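PDB 7LVO: phosphoribosyl-glycinamide (GAR) synthetase from Cryptococcus neoformans var. grubii serotype A, which catalyses, as the GAR synthetase half of a bifunctional purine-biosynthesis enzyme, the ATP-dependent joining of 5-phosphoribosylamine and glycine. Local coordinates for residues G238-V243 against G319-A324; A257-K262 against A282-K287. All blocks are in the same frame, centred on the assembly; numbering follows the deposited sequence.

Contact 1 (G238-V243 against G319-A324); sequences GPEISV and GFMITA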
loop_
_atom_site.group_PDB
_atom_site.type_symbol
_atom_site.label_atom_id
_atom_site.label_comp_id
_atom_site.label_asym_id
_atom_site.label_seq_id
_atom_site.Cartn_x
_atom_site.Cartn_y
_atom_site.Cartn_z
ATOM N N GLY A 238 5.741 -15.594 12.823
ATOM C CA GLY A 238 4.428 -15.963 12.355
ATOM C C GLY A 238 4.148 -15.422 10.968
ATOM O O GLY A 238 4.847 -14.533 10.478
ATOM N N PRO A 239 3.116 -15.950 10.310
ATOM C CA PRO A 239 2.760 -15.441 8.981
ATOM C C PRO A 239 2.123 -14.062 9.069
ATOM O O PRO A 239 1.528 -13.688 10.081
ATOM C CB PRO A 239 1.767 -16.484 8.455
ATOM C CG PRO A 239 1.119 -17.016 9.696
ATOM C CD PRO A 239 2.202 -17.020 10.759
ATOM N N GLU A 240 2.256 -13.307 7.985
ATOM C CA GLU A 240 1.733 -11.957 7.900
ATOM C C GLU A 240 0.514 -11.926 6.987
ATOM O O GLU A 240 0.407 -12.707 6.033
ATOM C CB GLU A 240 2.797 -10.986 7.382
ATOM C CG GLU A 240 4.038 -10.900 8.254
ATOM C CD GLU A 240 5.041 -9.877 7.748
ATOM O OE1 GLU A 240 4.629 -8.921 7.055
ATOM O OE2 GLU A 240 6.243 -10.028 8.043
ATOM N N ILE A 241 -0.409 -11.020 7.298
ATOM C CA ILE A 241 -1.583 -10.786 6.467
ATOM C C ILE A 241 -1.793 -9.282 6.343
ATOM O O ILE A 241 -1.393 -8.504 7.216
ATOM C CB ILE A 241 -2.851 -11.466 7.026
ATOM C CG1 ILE A 241 -3.207 -10.907 8.404
ATOM C CG2 ILE A 241 -2.658 -12.976 7.092
ATOM C CD1 ILE A 241 -4.543 -11.396 8.937
ATOM N N SER A 242 -2.412 -8.874 5.242
ATOM C CA SER A 242 -2.758 -7.482 4.995
ATOM C C SER A 242 -4.272 -7.327 5.087
ATOM O O SER A 242 -5.016 -8.084 4.451
ATOM C CB SER A 242 -2.261 -7.029 3.622
ATOM O OG SER A 242 -0.843 -7.103 3.533
ATOM N N VAL A 243 -4.721 -6.345 5.868
ATOM C CA VAL A 243 -6.140 -6.035 6.013
ATOM C C VAL A 243 -6.340 -4.590 5.572
ATOM O O VAL A 243 -5.951 -3.660 6.284
ATOM C CB VAL A 243 -6.629 -6.242 7.453
ATOM C CG1 VAL A 243 -8.107 -5.901 7.560
ATOM C CG2 VAL A 243 -6.368 -7.674 7.906
ATOM N N GLY A 319 -0.917 -3.933 8.539
ATOM C CA GLY A 319 -0.142 -5.141 8.371
ATOM C C GLY A 319 -0.049 -5.927 9.658
ATOM O O GLY A 319 0.524 -5.443 10.640
ATOM N N PHE A 320 -0.611 -7.132 9.662
ATOM C CA PHE A 320 -0.643 -7.983 10.837
ATOM C C PHE A 320 0.405 -9.091 10.742
ATOM O O PHE A 320 0.834 -9.491 9.662
ATOM C CB PHE A 320 -2.024 -8.633 11.012
ATOM C CG PHE A 320 -3.117 -7.676 11.341
ATOM C CD1 PHE A 320 -3.810 -7.022 10.336
ATOM C CD2 PHE A 320 -3.468 -7.432 12.657
ATOM C CE1 PHE A 320 -4.821 -6.140 10.641
ATOM C CE2 PHE A 320 -4.482 -6.553 12.962
ATOM C CZ PHE A 320 -5.157 -5.906 11.950
ATOM N N MET A 321 0.806 -9.586 11.906
ATOM C CA MET A 321 1.479 -10.872 12.030
ATOM C C MET A 321 0.612 -11.737 12.932
ATOM O O MET A 321 0.304 -11.343 14.065
ATOM C CB MET A 321 2.885 -10.730 12.615
ATOM C CG MET A 321 3.578 -12.078 12.803
ATOM S SD MET A 321 5.321 -11.956 13.228
ATOM C CE MET A 321 6.008 -11.338 11.684
ATOM N N ILE A 322 0.195 -12.894 12.425
ATOM C CA ILE A 322 -0.600 -13.837 13.201
ATOM C C ILE A 322 0.386 -14.671 14.014
ATOM O O ILE A 322 0.977 -15.626 13.506
ATOM C CB ILE A 322 -1.482 -14.712 12.311
ATOM C CG1 ILE A 322 -2.345 -13.845 11.395
ATOM C CG2 ILE A 322 -2.350 -15.627 13.172
ATOM C CD1 ILE A 322 -3.204 -12.834 12.120
ATOM N N THR A 323 0.588 -14.301 15.270
ATOM C CA THR A 323 1.480 -15.039 16.151
ATOM C C THR A 323 0.706 -16.149 16.854
ATOM O O THR A 323 -0.516 -16.265 16.732
ATOM C CB THR A 323 2.122 -14.107 17.179
ATOM O OG1 THR A 323 1.156 -13.754 18.175
ATOM C CG2 THR A 323 2.644 -12.839 16.503
ATOM N N ALA A 324 1.437 -16.971 17.608
ATOM C CA ALA A 324 0.795 -18.020 18.389
ATOM C C ALA A 324 -0.159 -17.452 19.430
ATOM O O ALA A 324 -1.072 -18.161 19.869
ATOM C CB ALA A 324 1.854 -18.893 19.070
HETATM O O HOH W 1 1.925 -7.654 7.573
#
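The carbonyl oxygen Phe320 O is gripped from two sources in this antiparallel strand pair of the ATP-grasp domain. Ile241 N donates to it at 3.1 Å, from 41° above the carbonyl plane. Water 1 bonds it at 3.0 Å and also reaches Glu240 OE1. That carboxylate oxygen forms a salt bridge with Lys262 as well. Phe320 N returns a bond to Ile241 O, which makes Ile241 and Phe320 a hydrogen-bonded pair. The pairing continues with Ile322 N, whose bond to Pro239 O measures 2.8 Å and lies almost in line with the C=O. Side chains split between the two faces of the sheet. On one, Glu240 and Met321 cross obliquely. A bend at the last torsion of Met321 (chi3 -70°) brings CE beside Glu240 OE2 and within 3.6 Å of Gly238 O. On the other, Ile241 CG1 rests on Phe320 CB at 3.7 Å. Phe320 also packs on helix 287-307. Residues 238-242 belong to the predicted ATP site, and Gly319 is hydrogen-bonded through the backbone to Glu331, a predicted magnesium ligand on strand 326-333. Val243 CG2 approaches the Phe320 ring at a slant and touches CE1 at 3.5 Å.

Contact 2 (A257-K262 against A282-K287); sequences AAQDHK and APIATK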
loop_
_atom_site.group_PDB
_atom_site.type_symbol
_atom_site.label_atom_id
_atom_site.label_comp_id
_atom_site.label_asym_id
_atom_site.label_seq_id
_atom_site.Cartn_x
_atom_site.Cartn_y
_atom_site.Cartn_z
ATOM N N ALA A 257 -9.120 -10.108 3.556
ATOM C CA ALA A 257 -7.730 -10.125 3.984
ATOM C C ALA A 257 -6.843 -10.679 2.877
ATOM O O ALA A 257 -7.233 -11.568 2.120
ATOM C CB ALA A 257 -7.569 -10.963 5.254
ATOM N N ALA A 258 -5.634 -10.139 2.787
ATOM C CA ALA A 258 -4.687 -10.524 1.754
ATOM C C ALA A 258 -3.361 -10.920 2.386
ATOM O O ALA A 258 -3.080 -10.606 3.542
ATOM C CB ALA A 258 -4.469 -9.382 0.750
ATOM N N GLN A 259 -2.549 -11.637 1.605
ATOM C CA GLN A 259 -1.185 -11.973 1.980
ATOM C C GLN A 259 -0.257 -11.583 0.835
ATOM O O GLN A 259 -0.576 -11.813 -0.335
ATOM C CB GLN A 259 -1.026 -13.460 2.294
ATOM C CG GLN A 259 -1.542 -13.854 3.668
ATOM C CD GLN A 259 -1.157 -15.275 4.045
ATOM O OE1 GLN A 259 -1.826 -16.236 3.660
ATOM N NE2 GLN A 259 -0.069 -15.414 4.795
ATOM N N ASP A 260 0.889 -11.005 1.181
ATOM C CA ASP A 260 1.872 -10.538 0.216
ATOM C C ASP A 260 3.169 -11.320 0.371
ATOM O O ASP A 260 3.466 -11.869 1.435
ATOM C CB ASP A 260 2.129 -9.034 0.397
ATOM C CG ASP A 260 3.165 -8.494 -0.567
ATOM O OD1 ASP A 260 3.090 -8.819 -1.774
ATOM O OD2 ASP A 260 4.054 -7.739 -0.122
ATOM N N HIS A 261 3.934 -11.377 -0.719
ATOM C CA HIS A 261 5.236 -12.043 -0.749
ATOM C C HIS A 261 6.316 -10.963 -0.814
ATOM O O HIS A 261 6.621 -10.442 -1.889
ATOM C CB HIS A 261 5.337 -12.994 -1.938
ATOM C CG HIS A 261 4.437 -14.180 -1.843
ATOM N ND1 HIS A 261 4.857 -15.395 -1.347
ATOM C CD2 HIS A 261 3.136 -14.340 -2.177
ATOM C CE1 HIS A 261 3.855 -16.253 -1.385
ATOM N NE2 HIS A 261 2.799 -15.638 -1.882
ATOM N N LYS A 262 6.899 -10.644 0.343
ATOM C CA LYS A 262 7.863 -9.553 0.406
ATOM C C LYS A 262 9.198 -9.949 -0.215
ATOM O O LYS A 262 9.869 -9.118 -0.835
ATOM C CB LYS A 262 8.065 -9.117 1.859
ATOM C CG LYS A 262 6.846 -8.480 2.503
ATOM C CD LYS A 262 7.116 -8.128 3.966
ATOM C CE LYS A 262 5.939 -7.387 4.589
ATOM N NZ LYS A 262 6.191 -7.030 6.017
ATOM N N ALA A 282 -7.122 -14.387 1.978
ATOM C CA ALA A 282 -6.107 -15.265 2.546
ATOM C C ALA A 282 -6.782 -16.307 3.426
ATOM O O ALA A 282 -7.350 -15.941 4.464
ATOM C CB ALA A 282 -5.100 -14.446 3.357
ATOM N N PRO A 283 -6.745 -17.593 3.072
ATOM C CA PRO A 283 -7.429 -18.597 3.907
ATOM C C PRO A 283 -7.002 -18.578 5.364
ATOM O O PRO A 283 -7.802 -18.919 6.247
ATOM C CB PRO A 283 -7.068 -19.926 3.226
ATOM C CG PRO A 283 -6.782 -19.561 1.804
ATOM C CD PRO A 283 -6.139 -18.190 1.868
ATOM N N ILE A 284 -5.761 -18.183 5.649
ATOM C CA ILE A 284 -5.292 -18.172 7.029
ATOM C C ILE A 284 -6.051 -17.160 7.877
ATOM O O ILE A 284 -6.104 -17.301 9.105
ATOM C CB ILE A 284 -3.781 -17.891 7.074
ATOM C CG1 ILE A 284 -3.227 -18.187 8.467
ATOM C CG2 ILE A 284 -3.493 -16.449 6.678
ATOM C CD1 ILE A 284 -1.720 -18.138 8.540
ATOM N N ALA A 285 -6.637 -16.135 7.256
ATOM C CA ALA A 285 -7.459 -15.164 7.971
ATOM C C ALA A 285 -8.862 -15.747 8.098
ATOM O O ALA A 285 -9.772 -15.447 7.319
ATOM C CB ALA A 285 -7.465 -13.821 7.251
ATOM N N THR A 286 -9.027 -16.608 9.100
ATOM C CA THR A 286 -10.308 -17.250 9.339
ATOM C C THR A 286 -11.323 -16.241 9.885
ATOM O O THR A 286 -10.998 -15.100 10.209
ATOM C CB THR A 286 -10.153 -18.408 10.320
ATOM O OG1 THR A 286 -9.740 -17.899 11.594
ATOM C CG2 THR A 286 -9.126 -19.415 9.814
ATOM N N LYS A 287 -12.574 -16.688 9.995
ATOM C CA LYS A 287 -13.618 -15.829 10.546
ATOM C C LYS A 287 -13.233 -15.328 11.934
ATOM O O LYS A 287 -13.403 -14.144 12.249
ATOM C CB LYS A 287 -14.943 -16.591 10.592
ATOM C CG LYS A 287 -16.112 -15.799 11.152
ATOM C CD LYS A 287 -17.392 -16.633 11.137
ATOM C CE LYS A 287 -18.566 -15.880 11.748
ATOM N NZ LYS A 287 -18.368 -15.612 13.199
#
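Ala257 and Ala282 supply the direct hydrogen bond of this contact within the ATP-grasp domain. Ala282 N donates to Ala257 O at 2.8 Å, with 156° at the hydrogen. The donor stands 42° above the carbonyl plane, so the bond does not follow a lone pair. It joins the chain just before strand 259-263 to the chain just after strand 277-280, two antiparallel neighbours in a sheet.

Turns shape the second segment. Ala282 to Ala285 form a type I beta turn, closed by Ala285 N bonding Ala282 O at 2.9 Å. An inverse gamma turn centred on Ala285 follows, with a weak bond from Thr286 N to Ile284 O. Thr286 is then the N-cap of the next helix. Its OG1 accepts from Ile289 N.

The van der Waals contacts are small. Ala257 CB meets Ala285 CB at 3.5 Å, tighter than usual for two methyls. Ala282 CB sits against Gln259 CG at 3.6 Å. Gln259 CG lies anti to its own carbonyl carbon (chi1 -78°), and the chain runs on extended, carrying the amide across Ile284 at about a right angle. There Ile284 CG2 lies 3.5 Å from Gln259 OE1. Ile284 also packs on Pro239 of the predicted ATP site.

The buried amide of Gln259 has polar partners beyond both segments. OE1 bonds Tyr279 OH, and NE2 bonds the backbone oxygen of Glu240.

The turn is thus the link between strand 277-280 and helix 287-307. Met290 of that helix touches both Ala257 and Ala285, while Ile241 of strand 240-248 packs on Gln259 and Ile284.

How the contacts relate
From the N terminus, the chain first reaches residues 238-243, which open strand 240-248. It turns back through strand 252-254 and arrives at residues 257-262. Contact 2 then closes a short loop of 19 intervening residues when 282-287 comes alongside. Helix 287-307 follows, and the chain returns on strand 315-323, where contact 1 closes a larger loop of 75 residues. Contact 2 is therefore nested wholly inside contact 1. Their centres lie about 8 Å apart, and they touch: Pro239 packs on Ile284, and Ile241 on Ala258. Where they touch, the antiparallel sheet of strands 240-248 and 315-323 meets the antiparallel sheet of strands 259-263 and 277-280.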